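Local coordinates for protein PfkB family carbohydrate kinase (Listeria grayi DSM 20601, PDB 4GM6) that probably transfers a phosphate group from ATP to a carbohydrate substrate, at residues 101-106 with 135-140; 159-164 with 169-174. All blocks are in the same frame, centred on the assembly; numbering follows the deposited sequence.

Contact 1 of 2, residues 101-106 with 135-140; sequences FVVEAG and ARHKSM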
ATOM      1  N   PHE C 101       8.595 -27.412 -22.915  1.00 58.72           N
ATOM      2  CA  PHE C 101       9.267 -26.884 -24.102  1.00 57.65           C
ATOM      3  C   PHE C 101       9.792 -25.462 -23.904  1.00 61.56           C
ATOM      4  O   PHE C 101      10.114 -24.770 -24.870  1.00 55.20           O
ATOM      5  CB  PHE C 101       8.366 -26.997 -25.348  1.00 59.57           C
ATOM      6  CG  PHE C 101       7.973 -28.416 -25.686  1.00 65.39           C
ATOM      7  CD1 PHE C 101       8.708 -29.158 -26.603  1.00 66.82           C
ATOM      8  CD2 PHE C 101       6.879 -29.014 -25.076  1.00 68.34           C
ATOM      9  CE1 PHE C 101       8.356 -30.460 -26.905  1.00 64.95           C
ATOM     10  CE2 PHE C 101       6.526 -30.320 -25.370  1.00 69.65           C
ATOM     11  CZ  PHE C 101       7.264 -31.043 -26.290  1.00 74.95           C
ATOM     12  N   VAL C 102       9.873 -25.033 -22.646  1.00 49.66           N
ATOM     13  CA  VAL C 102      10.507 -23.773 -22.311  1.00 49.74           C
ATOM     14  C   VAL C 102      12.005 -24.046 -22.323  1.00 58.42           C
ATOM     15  O   VAL C 102      12.468 -25.021 -21.729  1.00 57.10           O
ATOM     16  CB  VAL C 102      10.086 -23.259 -20.907  1.00 56.59           C
ATOM     17  CG1 VAL C 102      10.912 -22.043 -20.493  1.00 44.14           C
ATOM     18  CG2 VAL C 102       8.593 -22.921 -20.865  1.00 40.64           C
ATOM     19  N   VAL C 103      12.760 -23.204 -23.016  1.00 55.14           N
ATOM     20  CA  VAL C 103      14.210 -23.387 -23.104  1.00 58.57           C
ATOM     21  C   VAL C 103      14.914 -22.269 -22.334  1.00 59.37           C
ATOM     22  O   VAL C 103      14.543 -21.094 -22.460  1.00 47.70           O
ATOM     23  CB  VAL C 103      14.698 -23.391 -24.563  1.00 58.71           C
ATOM     24  CG1 VAL C 103      16.218 -23.398 -24.607  1.00 68.90           C
ATOM     25  CG2 VAL C 103      14.137 -24.592 -25.322  1.00 51.38           C
ATOM     26  N   GLU C 104      15.906 -22.635 -21.524  1.00 55.70           N
ATOM     27  CA  GLU C 104      16.654 -21.651 -20.731  1.00 55.62           C
ATOM     28  C   GLU C 104      17.911 -21.220 -21.484  1.00 54.20           C
ATOM     29  O   GLU C 104      18.733 -22.048 -21.829  1.00 50.71           O
ATOM     30  CB  GLU C 104      17.070 -22.243 -19.382  1.00 57.72           C
ATOM     31  CG  GLU C 104      15.936 -22.794 -18.538  1.00 64.71           C
ATOM     32  CD  GLU C 104      16.264 -22.779 -17.052  1.00 57.44           C
ATOM     33  OE1 GLU C 104      17.307 -23.326 -16.663  1.00 69.38           O
ATOM     34  OE2 GLU C 104      15.477 -22.214 -16.268  1.00 67.38           O
ATOM     35  N   ALA C 105      18.061 -19.928 -21.741  1.00 49.14           N
ATOM     36  CA  ALA C 105      19.265 -19.439 -22.411  1.00 52.23           C
ATOM     37  C   ALA C 105      19.310 -17.914 -22.422  1.00 51.50           C
ATOM     38  O   ALA C 105      18.305 -17.252 -22.124  1.00 46.03           O
ATOM     39  CB  ALA C 105      19.345 -19.983 -23.829  1.00 54.73           C
ATOM     40  N   GLY C 106      20.477 -17.361 -22.757  1.00 45.22           N
ATOM     41  CA  GLY C 106      20.650 -15.908 -22.813  1.00 45.68           C
ATOM     42  C   GLY C 106      20.702 -15.224 -21.452  1.00 48.66           C
ATOM     43  O   GLY C 106      20.915 -15.880 -20.430  1.00 48.96           O
ATOM     44  N   ALA C 135      14.493 -12.959 -27.937  1.00 47.52           N
ATOM     45  CA  ALA C 135      14.841 -12.148 -29.099  1.00 47.50           C
ATOM     46  C   ALA C 135      16.173 -12.558 -29.715  1.00 56.47           C
ATOM     47  O   ALA C 135      16.300 -12.616 -30.938  1.00 48.24           O
ATOM     48  CB  ALA C 135      14.852 -10.669 -28.734  1.00 46.25           C
ATOM     49  N   ARG C 136      17.169 -12.845 -28.882  1.00 47.49           N
ATOM     50  CA  ARG C 136      18.495 -13.170 -29.409  1.00 60.96           C
ATOM     51  C   ARG C 136      18.694 -14.654 -29.721  1.00 60.70           C
ATOM     52  O   ARG C 136      19.752 -15.062 -30.193  1.00 53.16           O
ATOM     53  CB  ARG C 136      19.582 -12.654 -28.461  1.00 58.53           C
ATOM     54  CG  ARG C 136      19.597 -11.132 -28.396  1.00 54.58           C
ATOM     55  CD  ARG C 136      20.505 -10.584 -27.311  1.00 67.76           C
ATOM     56  NE  ARG C 136      21.917 -10.789 -27.618  1.00 83.39           N
ATOM     57  CZ  ARG C 136      22.686 -11.664 -26.986  1.00 85.02           C
ATOM     58  NH1 ARG C 136      22.178 -12.407 -26.006  1.00 72.74           N
ATOM     59  NH2 ARG C 136      23.959 -11.793 -27.328  1.00 83.71           N
ATOM     60  N   HIS C 137      17.673 -15.463 -29.468  1.00 56.64           N
ATOM     61  CA  HIS C 137      17.834 -16.903 -29.605  1.00 55.91           C
ATOM     62  C   HIS C 137      18.007 -17.269 -31.074  1.00 57.79           C
ATOM     63  O   HIS C 137      17.293 -16.754 -31.935  1.00 61.37           O
ATOM     64  CB  HIS C 137      16.637 -17.635 -28.988  1.00 56.39           C
ATOM     65  CG  HIS C 137      16.907 -19.074 -28.676  1.00 62.96           C
ATOM     66  ND1 HIS C 137      17.702 -19.472 -27.622  1.00 53.78           N
ATOM     67  CD2 HIS C 137      16.491 -20.211 -29.284  1.00 60.57           C
ATOM     68  CE1 HIS C 137      17.759 -20.790 -27.589  1.00 59.88           C
ATOM     69  NE2 HIS C 137      17.034 -21.264 -28.590  1.00 64.06           N
ATOM     70  N   LYS C 138      18.963 -18.148 -31.354  1.00 63.64           N
ATOM     71  CA  LYS C 138      19.267 -18.554 -32.734  1.00 71.91           C
ATOM     72  C   LYS C 138      19.464 -20.054 -32.836  1.00 69.79           C
ATOM     73  O   LYS C 138      20.084 -20.545 -33.780  1.00 74.80           O
ATOM     74  CB  LYS C 138      20.531 -17.850 -33.249  1.00 71.68           C
ATOM     75  CG  LYS C 138      20.463 -16.334 -33.172  1.00113.97           C
ATOM     76  CD  LYS C 138      21.154 -15.666 -34.350  1.00101.84           C
ATOM     77  CE  LYS C 138      20.796 -14.187 -34.408  1.00105.92           C
ATOM     78  NZ  LYS C 138      19.325 -13.944 -34.282  1.00 75.70           N
ATOM     79  N   SER C 139      18.939 -20.785 -31.865  1.00 72.29           N
ATOM     80  CA  SER C 139      19.229 -22.207 -31.769  1.00 74.20           C
ATOM     81  C   SER C 139      17.960 -23.042 -31.914  1.00 66.01           C
ATOM     82  O   SER C 139      16.936 -22.710 -31.341  1.00 59.91           O
ATOM     83  CB  SER C 139      19.927 -22.502 -30.437  1.00 64.53           C
ATOM     84  OG  SER C 139      20.487 -23.800 -30.458  1.00 71.42           O
ATOM     85  N   MET C 140      18.020 -24.121 -32.687  1.00 81.55           N
ATOM     86  CA  MET C 140      16.856 -24.991 -32.849  1.00 82.05           C
ATOM     87  C   MET C 140      16.821 -26.067 -31.764  1.00 79.61           C
ATOM     88  O   MET C 140      17.334 -27.170 -31.953  1.00 81.95           O
ATOM     89  CB  MET C 140      16.840 -25.629 -34.243  1.00 97.99           C
ATOM     90  CG  MET C 140      15.438 -25.786 -34.809  1.00129.77           C
ATOM     91  SD  MET C 140      14.326 -26.707 -33.722  1.00104.33           S
ATOM     92  CE  MET C 140      14.812 -28.387 -34.139  1.00106.14           C
TER

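Contact 2 of 2, residues 159-164 with 169-174; sequences ITIALS and EMVVKI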
ATOM      1  N   ILE C 159       3.826 -10.835 -33.654  1.00 46.14           N
ATOM      2  CA  ILE C 159       4.815 -10.289 -32.724  1.00 44.62           C
ATOM      3  C   ILE C 159       6.083 -11.124 -32.787  1.00 55.08           C
ATOM      4  O   ILE C 159       7.195 -10.600 -32.927  1.00 49.42           O
ATOM      5  CB  ILE C 159       4.271 -10.247 -31.283  1.00 43.30           C
ATOM      6  CG1 ILE C 159       3.237  -9.126 -31.156  1.00 38.58           C
ATOM      7  CG2 ILE C 159       5.395 -10.040 -30.282  1.00 38.91           C
ATOM      8  CD1 ILE C 159       2.399  -9.207 -29.903  1.00 47.44           C
ATOM      9  N   THR C 160       5.902 -12.437 -32.726  1.00 48.92           N
ATOM     10  CA  THR C 160       7.026 -13.354 -32.748  1.00 51.08           C
ATOM     11  C   THR C 160       7.815 -13.301 -34.057  1.00 49.18           C
ATOM     12  O   THR C 160       9.041 -13.216 -34.053  1.00 47.42           O
ATOM     13  CB  THR C 160       6.532 -14.777 -32.481  1.00 57.65           C
ATOM     14  OG1 THR C 160       6.028 -14.825 -31.144  1.00 43.64           O
ATOM     15  CG2 THR C 160       7.659 -15.775 -32.643  1.00 50.36           C
ATOM     16  N   ILE C 161       7.119 -13.339 -35.185  1.00 57.02           N
ATOM     17  CA  ILE C 161       7.821 -13.386 -36.468  1.00 58.29           C
ATOM     18  C   ILE C 161       8.552 -12.076 -36.774  1.00 55.83           C
ATOM     19  O   ILE C 161       9.433 -12.037 -37.623  1.00 56.45           O
ATOM     20  CB  ILE C 161       6.871 -13.743 -37.622  1.00 52.69           C
ATOM     21  CG1 ILE C 161       5.707 -12.749 -37.675  1.00 56.63           C
ATOM     22  CG2 ILE C 161       6.371 -15.167 -37.456  1.00 59.23           C
ATOM     23  CD1 ILE C 161       4.861 -12.838 -38.926  1.00 63.01           C
ATOM     24  N   ALA C 162       8.190 -11.010 -36.068  1.00 55.20           N
ATOM     25  CA  ALA C 162       8.829  -9.706 -36.247  1.00 65.83           C
ATOM     26  C   ALA C 162      10.147  -9.592 -35.470  1.00 61.01           C
ATOM     27  O   ALA C 162      10.953  -8.691 -35.720  1.00 53.76           O
ATOM     28  CB  ALA C 162       7.877  -8.587 -35.816  1.00 50.52           C
ATOM     29  N   LEU C 163      10.369 -10.497 -34.525  1.00 51.93           N
ATOM     30  CA  LEU C 163      11.487 -10.322 -33.604  1.00 56.92           C
ATOM     31  C   LEU C 163      12.837 -10.564 -34.268  1.00 59.38           C
ATOM     32  O   LEU C 163      13.831  -9.901 -33.958  1.00 52.55           O
ATOM     33  CB  LEU C 163      11.305 -11.189 -32.352  1.00 60.32           C
ATOM     34  CG  LEU C 163      10.147 -10.767 -31.431  1.00 47.29           C
ATOM     35  CD1 LEU C 163      10.051 -11.664 -30.205  1.00 44.05           C
ATOM     36  CD2 LEU C 163      10.278  -9.311 -31.004  1.00 51.52           C
ATOM     37  N   SER C 164      12.878 -11.503 -35.199  1.00 60.04           N
ATOM     38  CA  SER C 164      14.112 -11.773 -35.908  1.00 68.43           C
ATOM     39  C   SER C 164      13.842 -12.639 -37.129  1.00 67.09           C
ATOM     40  O   SER C 164      12.797 -13.273 -37.239  1.00 61.00           O
ATOM     41  CB  SER C 164      15.106 -12.474 -34.984  1.00 57.79           C
ATOM     42  OG  SER C 164      14.695 -13.807 -34.756  1.00 59.86           O
ATOM     43  N   GLU C 169      11.588 -17.494 -39.786  1.00 64.14           N
ATOM     44  CA  GLU C 169      11.814 -18.752 -40.518  1.00 71.19           C
ATOM     45  C   GLU C 169      11.582 -19.974 -39.637  1.00 75.41           C
ATOM     46  O   GLU C 169      11.296 -21.060 -40.137  1.00 68.33           O
ATOM     47  CB  GLU C 169      13.225 -18.823 -41.103  1.00 68.03           C
ATOM     48  CG  GLU C 169      13.663 -17.601 -41.889  1.00 73.10           C
ATOM     49  CD  GLU C 169      15.002 -17.832 -42.570  1.00 83.32           C
ATOM     50  OE1 GLU C 169      15.907 -18.433 -41.941  1.00 81.33           O
ATOM     51  OE2 GLU C 169      15.145 -17.421 -43.739  1.00 96.62           O
ATOM     52  N   MET C 170      11.731 -19.799 -38.326  1.00 60.52           N
ATOM     53  CA  MET C 170      11.427 -20.878 -37.399  1.00 73.48           C
ATOM     54  C   MET C 170       9.915 -21.144 -37.337  1.00 65.55           C
ATOM     55  O   MET C 170       9.474 -22.300 -37.379  1.00 64.07           O
ATOM     56  CB  MET C 170      11.975 -20.547 -36.009  1.00 81.76           C
ATOM     57  CG  MET C 170      11.777 -21.649 -34.988  1.00 89.94           C
ATOM     58  SD  MET C 170      12.670 -23.135 -35.462  1.00 96.62           S
ATOM     59  CE  MET C 170      12.468 -24.130 -33.984  1.00144.77           C
ATOM     60  N   VAL C 171       9.125 -20.074 -37.226  1.00 61.85           N
ATOM     61  CA  VAL C 171       7.670 -20.206 -37.241  1.00 60.28           C
ATOM     62  C   VAL C 171       7.207 -20.832 -38.562  1.00 63.84           C
ATOM     63  O   VAL C 171       6.350 -21.718 -38.579  1.00 68.17           O
ATOM     64  CB  VAL C 171       6.965 -18.852 -36.979  1.00 57.44           C
ATOM     65  CG1 VAL C 171       5.448 -19.002 -37.045  1.00 52.61           C
ATOM     66  CG2 VAL C 171       7.370 -18.300 -35.623  1.00 54.73           C
ATOM     67  N   VAL C 172       7.799 -20.407 -39.672  1.00 58.34           N
ATOM     68  CA  VAL C 172       7.448 -21.002 -40.963  1.00 68.61           C
ATOM     69  C   VAL C 172       7.751 -22.506 -40.996  1.00 82.84           C
ATOM     70  O   VAL C 172       6.927 -23.299 -41.505  1.00 80.70           O
ATOM     71  CB  VAL C 172       8.112 -20.254 -42.142  1.00 63.18           C
ATOM     72  CG1 VAL C 172       7.938 -21.016 -43.469  1.00 65.67           C
ATOM     73  CG2 VAL C 172       7.540 -18.845 -42.230  1.00 65.36           C
ATOM     74  N   LYS C 173       8.909 -22.908 -40.443  1.00 79.19           N
ATOM     75  CA  LYS C 173       9.289 -24.331 -40.477  1.00 84.25           C
ATOM     76  C   LYS C 173       8.338 -25.173 -39.633  1.00 73.89           C
ATOM     77  O   LYS C 173       8.053 -26.315 -39.940  1.00 72.95           O
ATOM     78  CB  LYS C 173      10.728 -24.550 -40.002  1.00 91.66           C
ATOM     79  CG  LYS C 173      11.811 -24.078 -40.949  1.00 91.60           C
ATOM     80  CD  LYS C 173      13.188 -24.280 -40.322  1.00109.83           C
ATOM     81  CE  LYS C 173      14.271 -23.482 -41.047  1.00101.33           C
ATOM     82  NZ  LYS C 173      14.575 -24.039 -42.398  1.00111.04           N
ATOM     83  N   ILE C 174       7.852 -24.600 -38.534  1.00 62.56           N
ATOM     84  CA  ILE C 174       6.974 -25.335 -37.603  1.00 73.15           C
ATOM     85  C   ILE C 174       5.577 -25.511 -38.167  1.00 65.40           C
ATOM     86  O   ILE C 174       5.075 -26.680 -38.266  1.00 76.02           O
ATOM     87  CB  ILE C 174       6.873 -24.656 -36.233  1.00 74.20           C
ATOM     88  CG1 ILE C 174       8.274 -24.441 -35.672  1.00 95.84           C
ATOM     89  CG2 ILE C 174       6.004 -25.478 -35.277  1.00 84.19           C
ATOM     90  CD1 ILE C 174       9.135 -25.709 -35.656  1.00105.09           C
TER

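Contact 1 of 2, residues 101-106 with 135-140
The one flat group in play is the imidazole of His137, and Ala105 meets it at the edge: the methyl CB lies near the ring plane, 4.2 Å from His137 CE1 and equally 4.2 Å from His137 ND1, so it sits against the bond joining those two atoms. Val103 comes in obliquely, its CG1 stopping 4.3 Å from His137 CE1. Outside the two segments, Val78 of strand 73-79 also touches the histidine. The ring gets there because CG stands anti to the backbone N (chi1 -161°), which carries the imidazole over to 101-106 even though the CA-CB bond does not aim at it. On the 101-106 side, Val103 and Ala105 both direct CB toward 135-140, while Glu104 between them points away.

No hydrogen bond links the two segments directly. Instead, polar ties run to their surroundings: Ala105 O accepts from Ser133 OG, Phe101 O from Trp142 NE1, and Val103 and Ala105 make backbone bonds to strand 73-79. Next to CE1, the ring's NE2 makes a weak hydrogen bond to Asp141 OD2.

The contact lies at the edge of the large sheet, where edge strand 97-104 is covered by the linker between helices 133-136 and 144-147. The buried imidazole offers its ND1-CE1 edge to the Ala105 methyl while the neighbouring NE2 turns to Asp141. The linker is therefore joined to 101-106 by light van der Waals packing on methyls at and just past the end of the strand, while one weak hydrogen bond, to Asp141, reaches the ring from its own linker.

Contact 2 of 2, residues 159-164 with 169-174
Apolar packing carries this contact, and Val171 is the residue that both partners on 159-164 meet. Ile161 approaches with CG2, which stands 3.8 Å from Val171 CB and equally 3.8 Å from Val171 CG2; the two side chains cross at about a right angle. Ile161 CG1 takes the place between backbone N and carbonyl carbon (chi1 56°), leaving CG2 beside the N to do the touching. Thr160 adds its methyl alone: CG2 rests 3.9 Å from Val171 CG2. Behind this trio, Val171 packs on Val156 of strand 153-157, and Ile161 on Leu208 of helix 198-208.

Hydrogen bonding lies within or outside the pair, not across it. Thr160 OG1 bonds to Glu59 OE2 and weakly to Ile30 O, so the hydroxyl is engaged while the methyl faces the valine. Ser164, at the N-cap position, uses OG to cap Trp167 N in the first turn of helix 165-180, which follows the short helix 158-163 directly.

The contact packs two consecutive helices against each other just past strand 153-157 of the central sheet. All three touching residues are buried and branched at CB, so the packing between these segments is purely van der Waals and probably hydrophobic in origin, and the threonine serves both sides, with its polar branch directed to Glu59 and its apolar branch to Val171.

How the contacts relate
Contact 2 belongs to the interior, with every touching residue buried, whereas contact 1 lies nearer the surface at the edge of the large sheet and buries only its histidine. Neither is bridged by a hydrogen bond. In contact 1 an aromatic heterocycle meets methyl groups across a strand and a linker; in contact 2 aliphatic branches meet across two helices. The contacts follow one another in the chain, their centres about 13 Å apart, and they touch where Met140 packs on Met170. Trp142 also lies between them, its side chain touched by Val103 and Met170, while Phe134 of helix 133-136 packs on Thr160 and Leu163.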